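Local coordinates for protein alkaline phosphatase D (Bacillus subtilis, PDB 2YEQ) that hydrolyses phosphate esters, acting as a phosphodiesterase and alkaline phosphatase with an active site that contains iron and calcium, at residues Ile153-Pro158 and Asp209-Glu214; Ser173-Thr178 and Val232-Ala237; Ala335-Gly340 and Pro431-Phe436. One frame throughout, in Å; residues are numbered along the deposited sequence.

All three interactions lie in the calcineurin-like phosphatase part of the chain. Interaction 1 is buried at the metal centre, where two loops bring together ligands of iron, calcium and sodium around one histidine. Interaction 2 adjoins it, with centres about 9 Å apart, and is only partly buried. The two share the sodium ion and its three waters, and the Glu155 carbonyl meets Ile176 N between them. Ion pairing and helix packing replace the aromatic cluster there. Interaction 3 stands apart, its centre about 27 Å from that of interaction 1; it is again buried but metal-free, joining a loop to an edge strand through one histidine bond and apolar packing.

Interaction 1: Ile153-Pro158 and Asp209-Glu214; sequences IYEYGP and DDHEVE. With CA (calcium ion), chain B; CA (calcium ion), chain C; FE (Fe (III) ion), chain D; NA (sodium ion), chain E.
The imidazole of His211 is held by three successive side chains, Tyr154, Glu155 and Tyr156. His211 ND1 donates a nearly straight hydrogen bond (170°) to Glu155 OE1, 2.6 Å away, which lies nearly in the ring plane and accepts through its syn lone pair. Glu155 reaches this place by setting CG between its backbone N and carbonyl carbon (chi1 81°) and bending again at the next bond; its second oxygen, OE2, accepts from a sodium-bound water at 2.7 Å. Tyr154 lies obliquely against one face of the imidazole, the planes 31° apart and Tyr154 CE2 3.2 Å from His211 CD2, while His211 CB makes a CH-pi contact over the tyrosine ring. Tyr156 OH meets the imidazole at its edge, 3.3 Å from His211 CE1. Both loops follow neighbouring parallel strands, 145-148 and 203-206, of one mixed sheet in the calcineurin-like metallophosphoesterase fold and carry ligands of its metal centre. Tyr154 OH binds iron at 2.0 Å, with Cys124, Asp151 and His382 completing the protein ligands, and has a further polar partner in Ser412. Asp209 OD2, 2.3 Å from one calcium, shares that ion with Asp210 OD1, Asp151 and Asp380; Asp210 OD2 reaches the second calcium, which Asn215 and Asn216 also bind. With a leucine in place of His211, the Glu155 carboxylate is likely to lose a donor that helps fix its rotation, and Tyr154 its imidazole neighbour. A bound phosphate lies about 3 Å from the nearest atom of the His211 side chain. Ile153 CG1 packs 3.8 Å from Glu212 CA.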
loop_
_atom_site.group_PDB
_atom_site.type_symbol
_atom_site.label_atom_id
_atom_site.label_comp_id
_atom_site.label_asym_id
_atom_site.label_seq_id
_atom_site.Cartn_x
_atom_site.Cartn_y
_atom_site.Cartn_z
ATOM N N ILE A 153 -1.894 1.404 -8.670
ATOM C CA ILE A 153 -2.452 1.978 -9.898
ATOM C C ILE A 153 -3.935 2.227 -9.702
ATOM O O ILE A 153 -4.510 1.712 -8.746
ATOM C CB ILE A 153 -2.294 1.052 -11.133
ATOM C CG1 ILE A 153 -3.076 -0.262 -10.940
ATOM C CG2 ILE A 153 -0.809 0.780 -11.428
ATOM C CD1 ILE A 153 -3.319 -1.043 -12.252
ATOM N N TYR A 154 -4.522 3.049 -10.580
ATOM C CA TYR A 154 -5.964 3.216 -10.691
ATOM C C TYR A 154 -6.343 2.777 -12.118
ATOM O O TYR A 154 -5.510 2.845 -13.037
ATOM C CB TYR A 154 -6.419 4.660 -10.418
ATOM C CG TYR A 154 -6.339 5.048 -8.948
ATOM C CD1 TYR A 154 -5.096 5.180 -8.305
ATOM C CD2 TYR A 154 -7.488 5.227 -8.196
ATOM C CE1 TYR A 154 -5.002 5.507 -6.965
ATOM C CE2 TYR A 154 -7.420 5.564 -6.834
ATOM C CZ TYR A 154 -6.171 5.680 -6.220
ATOM O OH TYR A 154 -6.073 6.024 -4.904
ATOM N N GLU A 155 -7.593 2.360 -12.275
ATOM C CA GLU A 155 -8.063 1.666 -13.480
ATOM C C GLU A 155 -8.760 2.535 -14.498
ATOM O O GLU A 155 -9.040 2.089 -15.628
ATOM C CB GLU A 155 -8.985 0.512 -13.058
ATOM C CG GLU A 155 -10.441 0.936 -12.725
ATOM C CD GLU A 155 -10.635 1.359 -11.271
ATOM O OE1 GLU A 155 -9.621 1.635 -10.581
ATOM O OE2 GLU A 155 -11.809 1.454 -10.825
ATOM N N TYR A 156 -9.064 3.767 -14.114
ATOM C CA TYR A 156 -9.917 4.641 -14.890
ATOM C C TYR A 156 -9.365 5.053 -16.257
ATOM O O TYR A 156 -8.165 4.973 -16.510
ATOM C CB TYR A 156 -10.233 5.903 -14.097
ATOM C CG TYR A 156 -11.003 5.624 -12.824
ATOM C CD1 TYR A 156 -12.345 5.278 -12.874
ATOM C CD2 TYR A 156 -10.384 5.683 -11.576
ATOM C CE1 TYR A 156 -13.054 5.004 -11.721
ATOM C CE2 TYR A 156 -11.076 5.400 -10.421
ATOM C CZ TYR A 156 -12.402 5.044 -10.497
ATOM O OH TYR A 156 -13.094 4.764 -9.348
ATOM N N GLY A 157 -10.287 5.431 -17.138
ATOM C CA GLY A 157 -9.977 6.214 -18.317
ATOM C C GLY A 157 -9.724 7.651 -17.906
ATOM O O GLY A 157 -9.765 7.982 -16.715
ATOM N N PRO A 158 -9.460 8.511 -18.879
ATOM C CA PRO A 158 -9.162 9.906 -18.576
ATOM C C PRO A 158 -10.424 10.715 -18.288
ATOM O O PRO A 158 -11.497 10.387 -18.786
ATOM C CB PRO A 158 -8.450 10.391 -19.847
ATOM C CG PRO A 158 -8.962 9.547 -20.905
ATOM C CD PRO A 158 -9.185 8.191 -20.291
ATOM N N ASP A 209 -4.894 -2.957 -2.792
ATOM C CA ASP A 209 -6.261 -2.699 -2.354
ATOM C C ASP A 209 -7.166 -2.857 -3.585
ATOM O O ASP A 209 -6.956 -3.801 -4.362
ATOM C CB ASP A 209 -6.425 -1.329 -1.666
ATOM C CG ASP A 209 -7.777 -1.193 -0.939
ATOM O OD1 ASP A 209 -8.262 -2.211 -0.361
ATOM O OD2 ASP A 209 -8.378 -0.060 -0.996
ATOM N N ASP A 210 -8.139 -1.979 -3.784
ATOM C CA ASP A 210 -9.155 -2.219 -4.845
ATOM C C ASP A 210 -8.728 -1.783 -6.226
ATOM O O ASP A 210 -9.008 -2.487 -7.196
ATOM C CB ASP A 210 -10.537 -1.613 -4.523
ATOM C CG ASP A 210 -10.489 -0.176 -4.073
ATOM O OD1 ASP A 210 -9.418 0.285 -3.578
ATOM O OD2 ASP A 210 -11.527 0.518 -4.199
ATOM N N HIS A 211 -8.049 -0.635 -6.324
ATOM C CA HIS A 211 -7.800 -0.030 -7.610
ATOM C C HIS A 211 -6.747 -0.708 -8.472
ATOM O O HIS A 211 -6.653 -0.404 -9.665
ATOM C CB HIS A 211 -7.541 1.451 -7.468
ATOM C CG HIS A 211 -8.773 2.260 -7.201
ATOM N ND1 HIS A 211 -9.753 2.469 -8.152
ATOM C CD2 HIS A 211 -9.150 2.968 -6.107
ATOM C CE1 HIS A 211 -10.671 3.284 -7.656
ATOM N NE2 HIS A 211 -10.340 3.584 -6.411
ATOM N N GLU A 212 -6.003 -1.664 -7.909
ATOM C CA GLU A 212 -5.197 -2.547 -8.730
ATOM C C GLU A 212 -6.077 -3.422 -9.673
ATOM O O GLU A 212 -5.555 -4.002 -10.622
ATOM C CB GLU A 212 -4.370 -3.461 -7.856
ATOM C CG GLU A 212 -3.127 -2.761 -7.299
ATOM C CD GLU A 212 -3.300 -2.077 -5.937
ATOM O OE1 GLU A 212 -4.437 -1.861 -5.432
ATOM O OE2 GLU A 212 -2.223 -1.717 -5.367
ATOM N N VAL A 213 -7.375 -3.554 -9.349
ATOM C CA VAL A 213 -8.352 -4.219 -10.238
ATOM C C VAL A 213 -9.431 -3.261 -10.642
ATOM O O VAL A 213 -9.478 -2.814 -11.794
ATOM C CB VAL A 213 -8.954 -5.485 -9.631
ATOM C CG1 VAL A 213 -9.743 -6.271 -10.762
ATOM C CG2 VAL A 213 -7.883 -6.359 -8.997
ATOM N N GLU A 214 -10.316 -2.933 -9.706
ATOM C CA GLU A 214 -11.391 -1.995 -9.973
ATOM C C GLU A 214 -11.946 -1.503 -8.657
ATOM O O GLU A 214 -11.991 -2.261 -7.690
ATOM C CB GLU A 214 -12.543 -2.630 -10.812
ATOM C CG GLU A 214 -13.618 -1.568 -11.200
ATOM C CD GLU A 214 -14.891 -2.114 -11.926
ATOM O OE1 GLU A 214 -15.320 -3.231 -11.582
ATOM O OE2 GLU A 214 -15.457 -1.367 -12.792
HETATM CA CA CA B . -8.552 1.935 -2.123
HETATM CA CA CA C . -12.399 2.506 -3.494
HETATM FE FE FE D . -7.026 5.385 -3.270
HETATM NA NA NA E . -15.414 0.725 -13.777
HETATM O O HOH W 1 -14.097 1.791 -12.295
HETATM O O HOH W 2 -16.767 -0.331 -15.169
HETATM O O HOH W 3 -17.085 0.986 -12.238
HETATM O O HOH W 4 -6.188 2.093 -1.126
HETATM O O HOH W 5 -13.264 4.488 -2.950
#

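Interaction 2: Ser173-Thr178 and Val232-Ala237; sequences SAEIIT and VLRRAA. With NA (sodium ion), chain E; PE5 (3,6,9,12,15,18,21,24-octaoxahexacosan-1-ol), chain J; EDO (1,2-ethanediol), chain S; EDO (1,2-ethanediol), chain Q.
This contact belongs to a sodium site: its ligand Glu175 is also the salt-bridge partner of Arg234 on helix 228-245. Glu175 binds the sodium through both oxygens, OE2 at 2.2 Å and OE1 more loosely; Glu214, Gln517 and three waters complete the shell. From the helix, Arg234 NH2 donates to Glu175 OE2 across 2.8 Å at 160°. The oxygen sits near the guanidinium plane, but the donor meets it on the anti side and out of the carboxylate plane, the two flat groups being turned 60° apart. A weak second bond runs from Arg234 NH1 to the same Glu175 OE2, so a metal and two N-H groups converge on one oxygen, and the paired positive charges would probably keep the carboxylate ionised. Arg234 spans the distance with CG anti to its N (chi1 -164°) and a chain extended as far as NE, where Tyr182 OH is a further hydrogen-bond partner. Ile177 CD1 lies over the middle of the guanidinium, 3.5 Å from Arg234 CZ, and Ile176 O comes within 2.9 Å of Arg234 NH2. One turn along, Ala237 CB packs 3.9 Å from Thr178 C. An ethanediol donates to Ile177 O beside this seam. Thr178 is the N-cap of helix 179-190: its side chain caps a backbone N of the first turn, while Asp181 OD2 accepts from Thr178 N, in the manner of a capping box.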
loop_
_atom_site.group_PDB
_atom_site.type_symbol
_atom_site.label_atom_id
_atom_site.label_comp_id
_atom_site.label_asym_id
_atom_site.label_seq_id
_atom_site.Cartn_x
_atom_site.Cartn_y
_atom_site.Cartn_z
ATOM N N SER A 173 -5.042 5.333 -21.305
ATOM C CA SER A 173 -6.040 4.559 -22.020
ATOM C C SER A 173 -7.418 4.717 -21.401
ATOM O O SER A 173 -7.569 5.281 -20.316
ATOM C CB SER A 173 -5.648 3.083 -22.000
ATOM O OG SER A 173 -5.842 2.481 -20.710
ATOM N N ALA A 174 -8.434 4.217 -22.099
ATOM C CA ALA A 174 -9.748 4.000 -21.491
ATOM C C ALA A 174 -9.606 3.056 -20.322
ATOM O O ALA A 174 -8.555 2.452 -20.117
ATOM C CB ALA A 174 -10.752 3.398 -22.528
ATOM N N GLU A 175 -10.693 2.888 -19.576
ATOM C CA GLU A 175 -10.695 1.980 -18.436
ATOM C C GLU A 175 -10.115 0.637 -18.819
ATOM O O GLU A 175 -10.524 0.038 -19.826
ATOM C CB GLU A 175 -12.114 1.804 -17.859
ATOM C CG GLU A 175 -12.130 0.861 -16.637
ATOM C CD GLU A 175 -13.481 0.758 -15.926
ATOM O OE1 GLU A 175 -14.470 1.314 -16.432
ATOM O OE2 GLU A 175 -13.569 0.097 -14.860
ATOM N N ILE A 176 -9.200 0.147 -17.982
ATOM C CA ILE A 176 -8.413 -1.017 -18.274
ATOM C C ILE A 176 -9.122 -2.338 -17.953
ATOM O O ILE A 176 -9.699 -2.499 -16.877
ATOM C CB ILE A 176 -7.022 -0.938 -17.601
ATOM C CG1 ILE A 176 -7.117 -0.865 -16.067
ATOM C CG2 ILE A 176 -6.296 0.305 -18.143
ATOM C CD1 ILE A 176 -5.693 -0.729 -15.368
ATOM N N ILE A 177 -9.080 -3.266 -18.911
ATOM C CA ILE A 177 -9.837 -4.522 -18.835
ATOM C C ILE A 177 -8.977 -5.728 -19.088
ATOM O O ILE A 177 -9.047 -6.704 -18.346
ATOM C CB ILE A 177 -10.985 -4.541 -19.876
ATOM C CG1 ILE A 177 -11.942 -3.371 -19.630
ATOM C CG2 ILE A 177 -11.715 -5.908 -19.861
ATOM C CD1 ILE A 177 -12.558 -3.377 -18.251
ATOM N N THR A 178 -8.178 -5.693 -20.144
ATOM C CA THR A 178 -7.378 -6.856 -20.541
ATOM C C THR A 178 -6.004 -6.850 -19.891
ATOM O O THR A 178 -5.542 -5.822 -19.371
ATOM C CB THR A 178 -7.119 -6.841 -22.050
ATOM O OG1 THR A 178 -6.348 -5.695 -22.342
ATOM C CG2 THR A 178 -8.432 -6.772 -22.862
ATOM N N VAL A 232 -14.236 -11.754 -13.113
ATOM C CA VAL A 232 -13.270 -12.795 -12.808
ATOM C C VAL A 232 -12.120 -12.823 -13.822
ATOM O O VAL A 232 -10.955 -13.033 -13.465
ATOM C CB VAL A 232 -13.938 -14.172 -12.681
ATOM C CG1 VAL A 232 -12.891 -15.274 -12.408
ATOM C CG2 VAL A 232 -14.977 -14.125 -11.550
ATOM N N LEU A 233 -12.454 -12.613 -15.091
ATOM C CA LEU A 233 -11.437 -12.523 -16.124
ATOM C C LEU A 233 -10.577 -11.279 -15.890
ATOM O O LEU A 233 -9.369 -11.308 -16.025
ATOM C CB LEU A 233 -12.098 -12.468 -17.498
ATOM C CG LEU A 233 -12.779 -13.776 -17.927
ATOM C CD1 LEU A 233 -13.604 -13.522 -19.201
ATOM C CD2 LEU A 233 -11.713 -14.842 -18.134
ATOM N N ARG A 234 -11.228 -10.194 -15.524
ATOM C CA ARG A 234 -10.526 -8.965 -15.221
ATOM C C ARG A 234 -9.565 -9.109 -14.020
ATOM O O ARG A 234 -8.434 -8.627 -14.055
ATOM C CB ARG A 234 -11.544 -7.888 -14.968
ATOM C CG ARG A 234 -11.006 -6.535 -15.017
ATOM C CD ARG A 234 -12.091 -5.565 -14.840
ATOM N NE ARG A 234 -11.561 -4.224 -14.837
ATOM C CZ ARG A 234 -12.272 -3.124 -14.739
ATOM N NH1 ARG A 234 -13.598 -3.163 -14.662
ATOM N NH2 ARG A 234 -11.647 -1.960 -14.743
ATOM N N ARG A 235 -9.997 -9.818 -12.981
ATOM C CA ARG A 235 -9.148 -10.044 -11.830
ATOM C C ARG A 235 -7.929 -10.887 -12.172
ATOM O O ARG A 235 -6.825 -10.604 -11.691
ATOM C CB ARG A 235 -9.920 -10.680 -10.662
ATOM C CG ARG A 235 -9.224 -10.493 -9.323
ATOM C CD ARG A 235 -10.050 -11.023 -8.163
ATOM N NE ARG A 235 -9.730 -12.406 -7.815
ATOM C CZ ARG A 235 -10.192 -13.026 -6.732
ATOM N NH1 ARG A 235 -11.029 -12.393 -5.930
ATOM N NH2 ARG A 235 -9.842 -14.270 -6.466
ATOM N N ALA A 236 -8.098 -11.898 -13.011
ATOM C CA ALA A 236 -6.975 -12.684 -13.482
ATOM C C ALA A 236 -5.936 -11.832 -14.247
ATOM O O ALA A 236 -4.738 -11.988 -14.032
ATOM C CB ALA A 236 -7.455 -13.897 -14.359
ATOM N N ALA A 237 -6.404 -10.961 -15.127
ATOM C CA ALA A 237 -5.539 -10.048 -15.881
ATOM C C ALA A 237 -4.796 -9.073 -14.939
ATOM O O ALA A 237 -3.588 -8.890 -15.064
ATOM C CB ALA A 237 -6.347 -9.276 -16.884
HETATM NA NA NA E . -15.414 0.725 -13.777
HETATM C C48 PE5 J . -15.874 -7.096 -21.588
HETATM C C50 PE5 J . -15.951 -5.612 -21.212
HETATM O O1 PE5 J . -16.082 -5.396 -19.793
HETATM C C1 PE5 J . -15.362 -6.331 -18.960
HETATM C C2 PE5 J . -15.259 -5.856 -17.498
HETATM O O2 PE5 J . -16.221 -4.851 -17.164
HETATM C C1 EDO S . -7.616 2.325 -25.029
HETATM O O1 EDO S . -7.948 3.724 -24.931
HETATM C C2 EDO S . -8.450 1.475 -24.069
HETATM O O2 EDO S . -8.016 0.110 -24.112
HETATM C C1 EDO Q . -10.639 -9.240 -20.234
HETATM O O1 EDO Q . -10.484 -9.142 -18.812
HETATM C C2 EDO Q . -10.010 -10.496 -20.841
HETATM O O2 EDO Q . -8.987 -11.011 -19.992
HETATM O O HOH W 2 -16.767 -0.331 -15.169
HETATM O O HOH W 3 -17.085 0.986 -12.238
HETATM O O HOH W 1 -14.097 1.791 -12.295
#

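Interaction 3: Ala335-Gly340 and Pro431-Phe436; sequences AKWNFG and PHIQFF. With EDO (1,2-ethanediol), chain F.
No backbone pairing joins the irregular loop 335-340 to segment 431-436, whose strand begins at Ile433: the nearest CA atoms, those of Lys336 and His432, are 8.3 Å apart, and side chains bridge the gap. His432 NE2 donates to Lys336 O at 2.6 Å (144°), with the oxygen lying in the imidazole plane and the donor tilted from the plane of the carbonyl. His432 aims its ring at the loop because CG stands between the backbone N and carbonyl carbon (chi1 58°). Lys336 crosses the imidazole at about a right angle, its CB 3.7 Å from His432 CE1, and sends NZ on to Asn430; Ala335 CB touches the ring edge, 3.9 Å from His432 CD2. Within this chain, strand 433-437 is an outermost strand of the seven-stranded mixed sheet of the phosphatase fold, antiparallel to 384-390, and a classic beta bulge sets Gln434 and Phe435 opposite Ala386. Beyond the histidine, Ile433 CD1 packs 3.9 Å from Trp337 CD1. The indole is clasped by other aromatics: it stacks with Phe333, meets Trp385 edge-to-face and has Phe339 CZ over its ring. An Asx turn follows, Gly340 N donating to Asn338 OD1 at 2.8 Å.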
loop_
_atom_site.group_PDB
_atom_site.type_symbol
_atom_site.label_atom_id
_atom_site.label_comp_id
_atom_site.label_asym_id
_atom_site.label_seq_id
_atom_site.Cartn_x
_atom_site.Cartn_y
_atom_site.Cartn_z
ATOM N N ALA A 335 -10.127 1.411 12.927
ATOM C CA ALA A 335 -10.777 1.937 14.123
ATOM C C ALA A 335 -12.226 2.298 13.842
ATOM O O ALA A 335 -12.632 2.417 12.680
ATOM C CB ALA A 335 -10.016 3.146 14.683
ATOM N N LYS A 336 -13.003 2.472 14.918
ATOM C CA LYS A 336 -14.341 3.048 14.829
ATOM C C LYS A 336 -14.261 4.417 14.182
ATOM O O LYS A 336 -13.408 5.241 14.537
ATOM C CB LYS A 336 -14.985 3.139 16.231
ATOM C CG LYS A 336 -16.330 3.843 16.299
ATOM C CD LYS A 336 -16.834 3.966 17.773
ATOM C CE LYS A 336 -17.922 5.029 17.956
ATOM N NZ LYS A 336 -17.466 6.447 17.867
ATOM N N TRP A 337 -15.186 4.695 13.266
ATOM C CA TRP A 337 -15.111 5.892 12.454
ATOM C C TRP A 337 -16.501 6.365 12.095
ATOM O O TRP A 337 -16.949 6.284 10.927
ATOM C CB TRP A 337 -14.263 5.560 11.213
ATOM C CG TRP A 337 -13.710 6.699 10.411
ATOM C CD1 TRP A 337 -13.360 7.922 10.848
ATOM C CD2 TRP A 337 -13.375 6.660 9.013
ATOM N NE1 TRP A 337 -12.846 8.668 9.813
ATOM C CE2 TRP A 337 -12.844 7.908 8.676
ATOM C CE3 TRP A 337 -13.490 5.682 8.018
ATOM C CZ2 TRP A 337 -12.437 8.223 7.388
ATOM C CZ3 TRP A 337 -13.088 5.993 6.737
ATOM C CH2 TRP A 337 -12.557 7.245 6.433
ATOM N N ASN A 338 -17.189 6.882 13.109
ATOM C CA ASN A 338 -18.596 7.275 12.990
ATOM C C ASN A 338 -18.753 8.649 12.399
ATOM O O ASN A 338 -18.311 9.628 12.995
ATOM C CB ASN A 338 -19.267 7.215 14.371
ATOM C CG ASN A 338 -20.777 7.443 14.324
ATOM O OD1 ASN A 338 -21.403 7.617 13.243
ATOM N ND2 ASN A 338 -21.378 7.430 15.504
ATOM N N PHE A 339 -19.425 8.734 11.249
ATOM C CA PHE A 339 -19.681 10.012 10.584
ATOM C C PHE A 339 -20.989 10.663 11.015
ATOM O O PHE A 339 -21.258 11.791 10.623
ATOM C CB PHE A 339 -19.743 9.813 9.064
ATOM C CG PHE A 339 -18.526 9.161 8.489
ATOM C CD1 PHE A 339 -17.281 9.777 8.591
ATOM C CD2 PHE A 339 -18.613 7.954 7.825
ATOM C CE1 PHE A 339 -16.138 9.173 8.059
ATOM C CE2 PHE A 339 -17.477 7.354 7.278
ATOM C CZ PHE A 339 -16.240 7.959 7.409
ATOM N N GLY A 340 -21.815 9.941 11.775
ATOM C CA GLY A 340 -23.107 10.473 12.212
ATOM C C GLY A 340 -23.036 10.856 13.679
ATOM O O GLY A 340 -22.073 11.489 14.107
ATOM N N PRO A 431 -13.633 9.955 20.027
ATOM C CA PRO A 431 -12.554 10.501 20.885
ATOM C C PRO A 431 -11.289 9.639 20.936
ATOM O O PRO A 431 -10.262 10.089 21.422
ATOM C CB PRO A 431 -13.216 10.574 22.284
ATOM C CG PRO A 431 -14.389 9.625 22.207
ATOM C CD PRO A 431 -14.879 9.771 20.796
ATOM N N HIS A 432 -11.352 8.400 20.475
ATOM C CA HIS A 432 -10.152 7.600 20.314
ATOM C C HIS A 432 -9.224 8.127 19.188
ATOM O O HIS A 432 -8.050 7.770 19.140
ATOM C CB HIS A 432 -10.498 6.136 20.040
ATOM C CG HIS A 432 -11.355 5.944 18.830
ATOM N ND1 HIS A 432 -12.706 6.217 18.828
ATOM C CD2 HIS A 432 -11.043 5.562 17.569
ATOM C CE1 HIS A 432 -13.191 6.002 17.614
ATOM N NE2 HIS A 432 -12.205 5.590 16.835
ATOM N N ILE A 433 -9.755 8.969 18.310
ATOM C CA ILE A 433 -9.012 9.500 17.193
ATOM C C ILE A 433 -8.215 10.740 17.644
ATOM O O ILE A 433 -8.780 11.743 18.084
ATOM C CB ILE A 433 -9.925 9.858 15.976
ATOM C CG1 ILE A 433 -10.705 8.628 15.472
ATOM C CG2 ILE A 433 -9.074 10.405 14.827
ATOM C CD1 ILE A 433 -11.509 8.833 14.160
ATOM N N GLN A 434 -6.906 10.678 17.450
ATOM C CA GLN A 434 -5.984 11.674 17.991
ATOM C C GLN A 434 -5.462 12.657 16.954
ATOM O O GLN A 434 -4.813 13.639 17.320
ATOM C CB GLN A 434 -4.786 10.951 18.610
ATOM C CG GLN A 434 -5.149 9.964 19.698
ATOM C CD GLN A 434 -5.907 10.651 20.818
ATOM O OE1 GLN A 434 -5.429 11.648 21.357
ATOM N NE2 GLN A 434 -7.116 10.166 21.123
ATOM N N PHE A 435 -5.727 12.411 15.667
ATOM C CA PHE A 435 -5.088 13.194 14.609
ATOM C C PHE A 435 -5.859 13.138 13.292
ATOM O O PHE A 435 -6.354 12.089 12.944
ATOM C CB PHE A 435 -3.680 12.645 14.391
ATOM C CG PHE A 435 -2.877 13.382 13.326
ATOM C CD1 PHE A 435 -2.590 14.727 13.453
ATOM C CD2 PHE A 435 -2.375 12.700 12.230
ATOM C CE1 PHE A 435 -1.833 15.385 12.504
ATOM C CE2 PHE A 435 -1.610 13.364 11.250
ATOM C CZ PHE A 435 -1.347 14.687 11.381
ATOM N N PHE A 436 -5.975 14.278 12.614
ATOM C CA PHE A 436 -6.398 14.338 11.227
ATOM C C PHE A 436 -5.524 15.346 10.491
ATOM O O PHE A 436 -5.239 16.416 11.027
ATOM C CB PHE A 436 -7.866 14.782 11.057
ATOM C CG PHE A 436 -8.270 14.939 9.616
ATOM C CD1 PHE A 436 -8.587 13.820 8.867
ATOM C CD2 PHE A 436 -8.258 16.180 9.000
ATOM C CE1 PHE A 436 -8.910 13.909 7.525
ATOM C CE2 PHE A 436 -8.577 16.304 7.648
ATOM C CZ PHE A 436 -8.918 15.156 6.902
HETATM C C1 EDO F . -14.867 5.301 21.751
HETATM O O1 EDO F . -15.315 6.191 20.705
HETATM C C2 EDO F . -13.350 5.128 21.839
HETATM O O2 EDO F . -12.854 3.820 21.452
#